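Local coordinates for TRAP dicarboxylate transporter, DctP subunit (Anaerococcus prevoti, PDB 4N91), which binds both anomers of D-glucuronate and probably delivers the sugar acid to a TRAP membrane transporter as its extracellular solute receptor, at residues A[109-112]-A[113-116]; A[199-202]-A[203-207]; A[244-247]-A[248-252]; A[266-269]-A[270-274]. All coordinates share one frame; numbering follows the deposited sequence.

Contact 1 (A[109-112]-A[113-116]); sequences FNLP and YLFA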
loop_
_atom_site.group_PDB
_atom_site.type_symbol
_atom_site.label_atom_id
_atom_site.label_comp_id
_atom_site.label_asym_id
_atom_site.label_seq_id
_atom_site.Cartn_x
_atom_site.Cartn_y
_atom_site.Cartn_z
ATOM N N PHE A 109 6.144 -8.182 -3.372
ATOM C CA PHE A 109 6.301 -6.995 -2.510
ATOM C C PHE A 109 5.505 -7.080 -1.200
ATOM O O PHE A 109 5.539 -6.150 -0.398
ATOM C CB PHE A 109 5.928 -5.710 -3.240
ATOM C CG PHE A 109 6.674 -5.493 -4.519
ATOM C CD1 PHE A 109 8.053 -5.612 -4.575
ATOM C CD2 PHE A 109 5.995 -5.169 -5.677
ATOM C CE1 PHE A 109 8.715 -5.407 -5.765
ATOM C CE2 PHE A 109 6.672 -4.970 -6.868
ATOM C CZ PHE A 109 8.018 -5.107 -6.909
ATOM N N ASN A 110 4.792 -8.177 -0.991
ATOM C CA ASN A 110 4.080 -8.419 0.275
ATOM C C ASN A 110 4.872 -9.263 1.268
ATOM O O ASN A 110 4.412 -9.504 2.386
ATOM C CB ASN A 110 2.730 -9.080 0.006
ATOM C CG ASN A 110 1.809 -8.177 -0.781
ATOM O OD1 ASN A 110 1.922 -6.953 -0.686
ATOM N ND2 ASN A 110 0.940 -8.762 -1.596
ATOM N N LEU A 111 6.069 -9.694 0.884
ATOM C CA LEU A 111 6.892 -10.508 1.771
ATOM C C LEU A 111 7.344 -9.684 2.976
ATOM O O LEU A 111 7.811 -8.573 2.817
ATOM C CB LEU A 111 8.122 -11.038 1.028
ATOM C CG LEU A 111 7.834 -12.019 -0.112
ATOM C CD1 LEU A 111 9.127 -12.396 -0.845
ATOM C CD2 LEU A 111 7.141 -13.250 0.440
ATOM N N PRO A 112 7.222 -10.236 4.187
ATOM C CA PRO A 112 7.717 -9.544 5.376
ATOM C C PRO A 112 9.238 -9.464 5.412
ATOM O O PRO A 112 9.934 -10.391 4.949
ATOM C CB PRO A 112 7.228 -10.425 6.531
ATOM C CG PRO A 112 6.230 -11.352 5.938
ATOM C CD PRO A 112 6.589 -11.520 4.516
ATOM N N TYR A 113 9.731 -8.346 5.937
ATOM C CA TYR A 113 11.153 -8.128 6.135
ATOM C C TYR A 113 11.927 -8.393 4.861
ATOM O O TYR A 113 12.975 -9.042 4.865
ATOM C CB TYR A 113 11.645 -8.978 7.299
ATOM C CG TYR A 113 10.962 -8.580 8.574
ATOM C CD1 TYR A 113 11.223 -7.350 9.157
ATOM C CD2 TYR A 113 10.023 -9.397 9.178
ATOM C CE1 TYR A 113 10.589 -6.962 10.318
ATOM C CE2 TYR A 113 9.388 -9.025 10.333
ATOM C CZ TYR A 113 9.664 -7.799 10.897
ATOM O OH TYR A 113 9.009 -7.406 12.051
ATOM N N LEU A 114 11.401 -7.849 3.776
ATOM C CA LEU A 114 11.972 -8.049 2.460
ATOM C C LEU A 114 13.039 -7.012 2.198
ATOM O O LEU A 114 14.118 -7.339 1.695
ATOM C CB LEU A 114 10.875 -7.964 1.397
ATOM C CG LEU A 114 11.354 -7.980 -0.043
ATOM C CD1 LEU A 114 12.021 -9.319 -0.341
ATOM C CD2 LEU A 114 10.176 -7.715 -0.968
ATOM N N PHE A 115 12.766 -5.758 2.550
ATOM C CA PHE A 115 13.714 -4.688 2.239
ATOM C C PHE A 115 14.587 -4.291 3.421
ATOM O O PHE A 115 14.112 -4.162 4.556
ATOM C CB PHE A 115 12.960 -3.462 1.745
ATOM C CG PHE A 115 12.101 -3.732 0.545
ATOM C CD1 PHE A 115 12.690 -3.995 -0.686
ATOM C CD2 PHE A 115 10.733 -3.703 0.642
ATOM C CE1 PHE A 115 11.903 -4.242 -1.797
ATOM C CE2 PHE A 115 9.939 -3.941 -0.461
ATOM C CZ PHE A 115 10.536 -4.215 -1.689
ATOM N N ALA A 116 15.868 -4.085 3.158
ATOM C CA ALA A 116 16.797 -3.790 4.245
ATOM C C ALA A 116 16.610 -2.372 4.763
ATOM O O ALA A 116 16.911 -2.090 5.926
ATOM C CB ALA A 116 18.230 -3.995 3.780
#
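Apolar side chains meet round a turn where residues 109-112 run into 113-116, in the loop between helix 96-99 and helix 118-125; no hydrogen bond joins the two halves. The chain turns sharply at Pro112 and Tyr113, and Leu111 and Leu114 close the inside of the bend with CB against CB at 4.1 Å. Leu114 CB also lies 3.4 Å from Leu111 O. Beyond them the two phenyl groups approach obliquely: Phe109 CD1 comes to the edge of the Phe115 ring, 4.1 Å from CZ and near its plane. One face of that ring is taken by Leu114 CD2, 3.6 Å above the plane and displaced toward the rim. In this two-lobed fold of periplasmic binding proteins, the loop packs against three helices: Leu111 meets Val314 of helix 301-317, Leu114 meets Ile328 of helix 322-334, and Phe109 reaches Val124 of helix 118-125. At the bend Tyr113 has a left-handed helical backbone (phi 52°, psi 46°). Its CG stands anti to its own carbonyl carbon (chi1 -62°), which carries the ring back beside the proline, CD2 lying 4.0 Å from Pro112 CB. The hydroxyl goes on to a hydrogen bond with the backbone oxygen of Asp235, and the ring touches Phe303 and Val304. Replacing the tyrosine by an alanine would probably leave the Asp235 carbonyl without this partner and open a gap beside Pro112 and helix 301-317.

Contact 2 (A[199-202]-A[203-207]); sequences GEVY and TALQS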
loop_
_atom_site.group_PDB
_atom_site.type_symbol
_atom_site.label_atom_id
_atom_site.label_comp_id
_atom_site.label_asym_id
_atom_site.label_seq_id
_atom_site.Cartn_x
_atom_site.Cartn_y
_atom_site.Cartn_z
ATOM N N GLY A 199 -11.678 1.512 5.408
ATOM C CA GLY A 199 -12.717 2.337 5.985
ATOM C C GLY A 199 -13.507 1.775 7.146
ATOM O O GLY A 199 -14.187 2.527 7.861
ATOM N N GLU A 200 -13.438 0.455 7.331
ATOM C CA GLU A 200 -14.113 -0.212 8.424
ATOM C C GLU A 200 -13.345 -0.259 9.741
ATOM O O GLU A 200 -13.911 -0.579 10.802
ATOM C CB GLU A 200 -14.432 -1.618 7.953
ATOM C CG GLU A 200 -15.365 -1.536 6.715
ATOM C CD GLU A 200 -15.191 -2.616 5.680
ATOM O OE1 GLU A 200 -15.121 -3.788 6.069
ATOM O OE2 GLU A 200 -15.185 -2.291 4.457
ATOM N N VAL A 201 -12.052 0.024 9.671
ATOM C CA VAL A 201 -11.162 -0.288 10.779
ATOM C C VAL A 201 -11.435 0.575 12.009
ATOM O O VAL A 201 -11.445 0.056 13.123
ATOM C CB VAL A 201 -9.685 -0.179 10.335
ATOM C CG1 VAL A 201 -8.749 -0.440 11.503
ATOM C CG2 VAL A 201 -9.399 -1.112 9.176
ATOM N N TYR A 202 -11.678 1.879 11.829
ATOM C CA TYR A 202 -11.900 2.753 12.980
ATOM C C TYR A 202 -13.055 2.246 13.862
ATOM O O TYR A 202 -12.917 2.101 15.065
ATOM C CB TYR A 202 -12.173 4.163 12.486
ATOM C CG TYR A 202 -12.537 5.109 13.582
ATOM C CD1 TYR A 202 -11.563 5.693 14.364
ATOM C CD2 TYR A 202 -13.866 5.412 13.836
ATOM C CE1 TYR A 202 -11.910 6.589 15.387
ATOM C CE2 TYR A 202 -14.220 6.279 14.857
ATOM C CZ TYR A 202 -13.236 6.864 15.617
ATOM O OH TYR A 202 -13.572 7.749 16.619
ATOM N N THR A 203 -14.207 1.999 13.249
ATOM C CA THR A 203 -15.358 1.522 14.000
ATOM C C THR A 203 -15.161 0.110 14.551
ATOM O O THR A 203 -15.675 -0.206 15.622
ATOM C CB THR A 203 -16.656 1.595 13.158
ATOM O OG1 THR A 203 -16.491 0.855 11.977
ATOM C CG2 THR A 203 -16.980 3.023 12.770
ATOM N N ALA A 204 -14.395 -0.725 13.852
ATOM C CA ALA A 204 -14.114 -2.062 14.332
ATOM C C ALA A 204 -13.253 -1.977 15.601
ATOM O O ALA A 204 -13.454 -2.738 16.537
ATOM C CB ALA A 204 -13.458 -2.889 13.277
ATOM N N LEU A 205 -12.298 -1.044 15.635
ATOM C CA LEU A 205 -11.489 -0.835 16.840
ATOM C C LEU A 205 -12.351 -0.292 17.998
ATOM O O LEU A 205 -12.242 -0.738 19.138
ATOM C CB LEU A 205 -10.349 0.150 16.561
ATOM C CG LEU A 205 -9.227 -0.344 15.654
ATOM C CD1 LEU A 205 -8.427 0.846 15.150
ATOM C CD2 LEU A 205 -8.324 -1.364 16.359
ATOM N N GLN A 206 -13.182 0.683 17.691
ATOM C CA GLN A 206 -13.998 1.323 18.706
ATOM C C GLN A 206 -14.963 0.323 19.341
ATOM O O GLN A 206 -15.198 0.356 20.551
ATOM C CB GLN A 206 -14.792 2.471 18.082
ATOM C CG GLN A 206 -15.602 3.260 19.088
ATOM C CD GLN A 206 -14.741 3.896 20.164
ATOM O OE1 GLN A 206 -13.604 4.300 19.906
ATOM N NE2 GLN A 206 -15.286 3.997 21.382
ATOM N N SER A 207 -15.520 -0.570 18.536
ATOM C CA SER A 207 -16.534 -1.510 19.023
ATOM C C SER A 207 -15.923 -2.758 19.668
ATOM O O SER A 207 -16.642 -3.580 20.228
ATOM C CB SER A 207 -17.441 -1.935 17.873
ATOM O OG SER A 207 -16.721 -2.765 16.959
HETATM O O HOH W 1 -14.941 2.867 10.453
#
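Glu200 O takes two donors from the residues that follow it, at the start of helix 201-207. Ala204 N reaches it at 3.1 Å in the carbonyl plane, while Thr203 OG1 comes from above that plane, 43° out of it, at 3.2 Å. With its oxygen set between its own N and carbonyl carbon (chi1 57°), Thr203 folds the hydroxyl back over the preceding turn. The backbone ladder continues with Leu205 N to Val201 O at 2.9 Å and Gln206 N to Tyr202 O at 3.0 Å. One water bridges the opening turn, donating to Gly199 O at 2.7 Å and accepting from Thr203 N.

The apolar part lies on another side of the helix. Val201 and Leu205, one turn apart, point the same way with CG1 against CD1 at 3.9 Å; Val201 touches His225 and Leu205 touches Cys229, so the pair faces the protein. A glycine in place of Leu205 would probably leave Val201 CG1 without its neighbour and open a gap by Cys229. Tyr202 crosses Thr203 at about a right angle, CD2 lying 4.1 Å from Thr203 CG2, and its hydroxyl bonds to Glu227.

Val201 also comes close to Arg175, which binds glucuronate. The chemistry is therefore that of a short amphipathic helix: a water and a threonine hydroxyl serve backbone groups on the outer side, and hydrocarbon meets the body of the protein.

Contact 3 (A[244-247]-A[248-252]); sequences VIAN and YSWLE
Asn247 caps the helix that follows it, and this junction of strand 244-247 with helix 248-252 is tightest there. Its OD1 accepts from Trp250 N at 2.9 Å, the N-H...O angle being 157° and the donor tilted slightly from the amide plane. The side chain leaves with CG anti to the backbone N (chi1 177°), which swings the amide over the first turn, where OD1 also comes within 3.4 Å of Trp250 CB. The backbone oxygen of the same residue takes Leu251 N at 3.0 Å, so one asparagine grips two successive helical N-H groups. At its other end ND2 is held by the carbonyl of Thr84, fixing which way round the amide sits. Ala246 packs more lightly against Trp250 and Leu251: its CB meets the edge of the indole at Trp250 CZ3, 4.1 Å away and near the ring plane, and Leu251 CD2 at 4.3 Å.

The outer side is looser. Exposed Ser249 brings little more than its CB, 3.7 Å from Asn247 OD1, and the side chain of Tyr248 meets the strand segment through its CB, near Asn247 C, and touches Arg139.

The axes of the short segments 244-247 and 248-252 make an angle of 81°. On the flanks, strand 242-247 lies between strands 91-95 and 143-149 of the five-stranded sheet, while from the long helix 256-290 Phe262 meets Trp250 edge-to-face and Arg259 makes a salt bridge with Glu252.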
loop_
_atom_site.group_PDB
_atom_site.type_symbol
_atom_site.label_atom_id
_atom_site.label_comp_id
_atom_site.label_asym_id
_atom_site.label_seq_id
_atom_site.Cartn_x
_atom_site.Cartn_y
_atom_site.Cartn_z
ATOM N N VAL A 244 -0.722 2.409 -8.435
ATOM C CA VAL A 244 -1.699 3.071 -9.280
ATOM C C VAL A 244 -1.963 2.166 -10.460
ATOM O O VAL A 244 -1.036 1.835 -11.213
ATOM C CB VAL A 244 -1.167 4.422 -9.767
ATOM C CG1 VAL A 244 -2.214 5.161 -10.544
ATOM C CG2 VAL A 244 -0.671 5.246 -8.569
ATOM N N ILE A 245 -3.208 1.720 -10.588
ATOM C CA ILE A 245 -3.574 0.829 -11.673
ATOM C C ILE A 245 -4.516 1.535 -12.633
ATOM O O ILE A 245 -5.329 2.355 -12.230
ATOM C CB ILE A 245 -4.207 -0.510 -11.167
ATOM C CG1 ILE A 245 -5.489 -0.271 -10.381
ATOM C CG2 ILE A 245 -3.204 -1.316 -10.357
ATOM C CD1 ILE A 245 -6.281 -1.551 -10.117
ATOM N N ALA A 246 -4.376 1.223 -13.914
ATOM C CA ALA A 246 -5.235 1.785 -14.944
ATOM C C ALA A 246 -5.902 0.673 -15.756
ATOM O O ALA A 246 -5.314 -0.389 -15.979
ATOM C CB ALA A 246 -4.412 2.681 -15.859
ATOM N N ASN A 247 -7.148 0.907 -16.156
ATOM C CA ASN A 247 -7.847 -0.006 -17.051
ATOM C C ASN A 247 -7.035 -0.175 -18.317
ATOM O O ASN A 247 -6.640 0.808 -18.953
ATOM C CB ASN A 247 -9.247 0.493 -17.387
ATOM C CG ASN A 247 -9.956 -0.420 -18.383
ATOM O OD1 ASN A 247 -9.947 -0.163 -19.589
ATOM N ND2 ASN A 247 -10.503 -1.521 -17.896
ATOM N N TYR A 248 -6.773 -1.426 -18.665
ATOM C CA TYR A 248 -5.804 -1.729 -19.725
ATOM C C TYR A 248 -6.308 -1.309 -21.124
ATOM O O TYR A 248 -5.580 -0.656 -21.886
ATOM C CB TYR A 248 -5.449 -3.201 -19.688
ATOM C CG TYR A 248 -4.390 -3.571 -20.699
ATOM C CD1 TYR A 248 -3.159 -2.940 -20.694
ATOM C CD2 TYR A 248 -4.624 -4.543 -21.652
ATOM C CE1 TYR A 248 -2.178 -3.262 -21.622
ATOM C CE2 TYR A 248 -3.641 -4.869 -22.591
ATOM C CZ TYR A 248 -2.423 -4.231 -22.554
ATOM O OH TYR A 248 -1.434 -4.544 -23.478
ATOM N N SER A 249 -7.560 -1.641 -21.431
ATOM C CA SER A 249 -8.143 -1.245 -22.723
ATOM C C SER A 249 -8.157 0.259 -22.885
ATOM O O SER A 249 -7.823 0.798 -23.952
ATOM C CB SER A 249 -9.567 -1.802 -22.866
ATOM O OG SER A 249 -9.522 -3.200 -22.976
ATOM N N TRP A 250 -8.518 0.950 -21.809
ATOM C CA TRP A 250 -8.544 2.402 -21.833
ATOM C C TRP A 250 -7.162 2.979 -22.101
ATOM O O TRP A 250 -6.977 3.838 -22.971
ATOM C CB TRP A 250 -9.104 2.975 -20.518
ATOM C CG TRP A 250 -8.852 4.427 -20.465
ATOM C CD1 TRP A 250 -9.462 5.391 -21.214
ATOM C CD2 TRP A 250 -7.890 5.107 -19.646
ATOM N NE1 TRP A 250 -8.955 6.614 -20.916
ATOM C CE2 TRP A 250 -7.980 6.476 -19.955
ATOM C CE3 TRP A 250 -6.958 4.688 -18.691
ATOM C CZ2 TRP A 250 -7.170 7.437 -19.349
ATOM C CZ3 TRP A 250 -6.163 5.649 -18.076
ATOM C CH2 TRP A 250 -6.265 6.998 -18.410
ATOM N N LEU A 251 -6.177 2.512 -21.345
ATOM C CA LEU A 251 -4.848 3.087 -21.442
ATOM C C LEU A 251 -4.273 2.846 -22.846
ATOM O O LEU A 251 -3.775 3.765 -23.507
ATOM C CB LEU A 251 -3.946 2.490 -20.347
ATOM C CG LEU A 251 -2.576 3.142 -20.174
ATOM C CD1 LEU A 251 -2.728 4.558 -19.710
ATOM C CD2 LEU A 251 -1.751 2.339 -19.202
ATOM N N GLU A 252 -4.359 1.617 -23.322
ATOM C CA GLU A 252 -3.771 1.292 -24.625
ATOM C C GLU A 252 -4.556 1.888 -25.782
ATOM O O GLU A 252 -4.045 1.991 -26.899
ATOM C CB GLU A 252 -3.624 -0.216 -24.785
ATOM C CG GLU A 252 -2.617 -0.819 -23.800
ATOM C CD GLU A 252 -1.296 -0.041 -23.740
ATOM O OE1 GLU A 252 -0.811 0.406 -24.801
ATOM O OE2 GLU A 252 -0.746 0.130 -22.624
#

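Contact 4 (A[266-269]-A[270-274]); sequences FKVL and NEVQR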
loop_
_atom_site.group_PDB
_atom_site.type_symbol
_atom_site.label_atom_id
_atom_site.label_comp_id
_atom_site.label_asym_id
_atom_site.label_seq_id
_atom_site.Cartn_x
_atom_site.Cartn_y
_atom_site.Cartn_z
ATOM N N PHE A 266 1.693 10.370 -14.642
ATOM C CA PHE A 266 1.898 9.330 -13.646
ATOM C C PHE A 266 3.231 9.538 -12.920
ATOM O O PHE A 266 3.358 9.225 -11.736
ATOM C CB PHE A 266 1.887 7.952 -14.310
ATOM C CG PHE A 266 0.573 7.564 -14.938
ATOM C CD1 PHE A 266 -0.637 7.901 -14.360
ATOM C CD2 PHE A 266 0.565 6.835 -16.126
ATOM C CE1 PHE A 266 -1.844 7.514 -14.948
ATOM C CE2 PHE A 266 -0.638 6.452 -16.707
ATOM C CZ PHE A 266 -1.826 6.812 -16.137
ATOM N N LYS A 267 4.242 10.032 -13.633
ATOM C CA LYS A 267 5.532 10.308 -13.029
ATOM C C LYS A 267 5.398 11.461 -12.055
ATOM O O LYS A 267 5.946 11.439 -10.960
ATOM C CB LYS A 267 6.567 10.647 -14.090
ATOM C CG LYS A 267 7.955 10.768 -13.514
ATOM C CD LYS A 267 8.987 11.128 -14.603
ATOM C CE LYS A 267 8.906 10.201 -15.816
ATOM N NZ LYS A 267 9.858 10.637 -16.889
ATOM N N VAL A 268 4.663 12.485 -12.455
ATOM C CA VAL A 268 4.403 13.614 -11.549
ATOM C C VAL A 268 3.670 13.154 -10.291
ATOM O O VAL A 268 3.990 13.585 -9.177
ATOM C CB VAL A 268 3.583 14.730 -12.259
ATOM C CG1 VAL A 268 3.111 15.785 -11.261
ATOM C CG2 VAL A 268 4.437 15.374 -13.335
ATOM N N LEU A 269 2.679 12.300 -10.480
ATOM C CA LEU A 269 1.929 11.697 -9.375
ATOM C C LEU A 269 2.873 11.023 -8.378
ATOM O O LEU A 269 2.830 11.265 -7.174
ATOM C CB LEU A 269 0.966 10.669 -9.956
ATOM C CG LEU A 269 0.313 9.697 -8.993
ATOM C CD1 LEU A 269 -0.424 10.405 -7.876
ATOM C CD2 LEU A 269 -0.654 8.807 -9.804
ATOM N N ASN A 270 3.748 10.179 -8.905
ATOM C CA ASN A 270 4.728 9.483 -8.074
ATOM C C ASN A 270 5.594 10.492 -7.309
ATOM O O ASN A 270 5.799 10.376 -6.098
ATOM C CB ASN A 270 5.583 8.578 -8.966
ATOM C CG ASN A 270 6.741 7.937 -8.232
ATOM O OD1 ASN A 270 7.859 8.445 -8.243
ATOM N ND2 ASN A 270 6.482 6.811 -7.600
ATOM N N GLU A 271 6.105 11.485 -8.010
ATOM C CA GLU A 271 7.015 12.455 -7.400
ATOM C C GLU A 271 6.355 13.310 -6.327
ATOM O O GLU A 271 6.917 13.498 -5.248
ATOM C CB GLU A 271 7.611 13.351 -8.478
ATOM C CG GLU A 271 8.551 12.570 -9.410
ATOM C CD GLU A 271 8.825 13.269 -10.704
ATOM O OE1 GLU A 271 8.094 14.218 -11.048
ATOM O OE2 GLU A 271 9.817 12.896 -11.386
ATOM N N VAL A 272 5.160 13.804 -6.613
ATOM C CA VAL A 272 4.469 14.688 -5.677
ATOM C C VAL A 272 3.987 13.912 -4.471
ATOM O O VAL A 272 4.183 14.344 -3.341
ATOM C CB VAL A 272 3.294 15.420 -6.355
ATOM C CG1 VAL A 272 2.465 16.161 -5.336
ATOM C CG2 VAL A 272 3.831 16.385 -7.415
ATOM N N GLN A 273 3.423 12.727 -4.691
ATOM C CA GLN A 273 3.021 11.879 -3.570
ATOM C C GLN A 273 4.176 11.534 -2.641
ATOM O O GLN A 273 4.034 11.604 -1.424
ATOM C CB GLN A 273 2.368 10.601 -4.074
ATOM C CG GLN A 273 1.631 9.857 -2.994
ATOM C CD GLN A 273 2.475 8.912 -2.188
ATOM O OE1 GLN A 273 3.637 8.638 -2.514
ATOM N NE2 GLN A 273 1.871 8.364 -1.122
ATOM N N ARG A 274 5.325 11.193 -3.211
ATOM C CA ARG A 274 6.472 10.830 -2.388
ATOM C C ARG A 274 7.008 12.020 -1.584
ATOM O O ARG A 274 7.364 11.870 -0.408
ATOM C CB ARG A 274 7.560 10.199 -3.255
ATOM C CG ARG A 274 7.213 8.817 -3.683
ATOM C CD ARG A 274 8.040 8.357 -4.857
ATOM N NE ARG A 274 9.443 8.183 -4.491
ATOM C CZ ARG A 274 10.369 7.735 -5.334
ATOM N NH1 ARG A 274 10.064 7.455 -6.596
ATOM N NH2 ARG A 274 11.599 7.561 -4.907
#
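Val272 N gives its hydrogen to Val268 O at 2.8 Å, the shortest of four helical bonds that tie residues 266-269 to 270-274. The others are Asn270 N to Phe266 O, Glu271 N to Lys267 O and Gln273 N to Leu269 O, a regular i to i+4 ladder. One turn further on, Arg274 NH1 donates to Asn270 OD1 at 2.9 Å, arriving in the carbonyl plane on a lone pair, though the amide oxygen is tilted 17° from the guanidinium plane. The same NH1 forms a salt bridge with Asp126, and Asn270 ND2 bonds to the backbone oxygen of Trp148; the amide is thus held at both ends and its rotation is settled.

On the exposed side Lys267 and Glu271 lie alongside each other. Glu271 CG stands anti to its own carbonyl carbon (chi1 -68°), which brings it back to 3.2 Å from Lys267 O and sets the carboxylate beside the lysine. Their charged atoms stay apart, NZ and OE2 being 5.9 Å distant, and the touch is instead between the lysine's methylene CG and the carboxylate OE2, 3.5 Å away; opposite charges at that range may still attract weakly. Val268 and Val272 also point the same way, CG1 meeting CG2 at 4.0 Å.

Gln273 NE2 bonds to the backbone of Asp150, and its side chain sits about 5 Å from that of Asp242, a residue of the glucuronate site. All of this belongs to the long helix 256-290, packed against both strand 143-149, met by Phe266, Asn270 and Gln273, and helix 44-60, where Leu269 touches Leu49 and Val272 touches Ala51.

How the contacts relate
Contacts 3 and 4 meet directly: Val244 CG2 packs on Leu269 CD2 at 3.8 Å and Leu251 CD1 on Phe266 CE2 at 4.1 Å, laying the strand-helix junction on the long helix 256-290. The other pairs do not touch; contact 2 lies about 30 Å from contact 4, centre to centre, on the opposite side of the chain's centre. Between those two sits the sugar, about 6 Å from the side chain of Val201 in contact 2 and about 7 Å from that of Gln273 in contact 4. Contact 1 stands further back, with the side chain of Phe109 about 13 Å from the ligand, and contact 3 is away from the site.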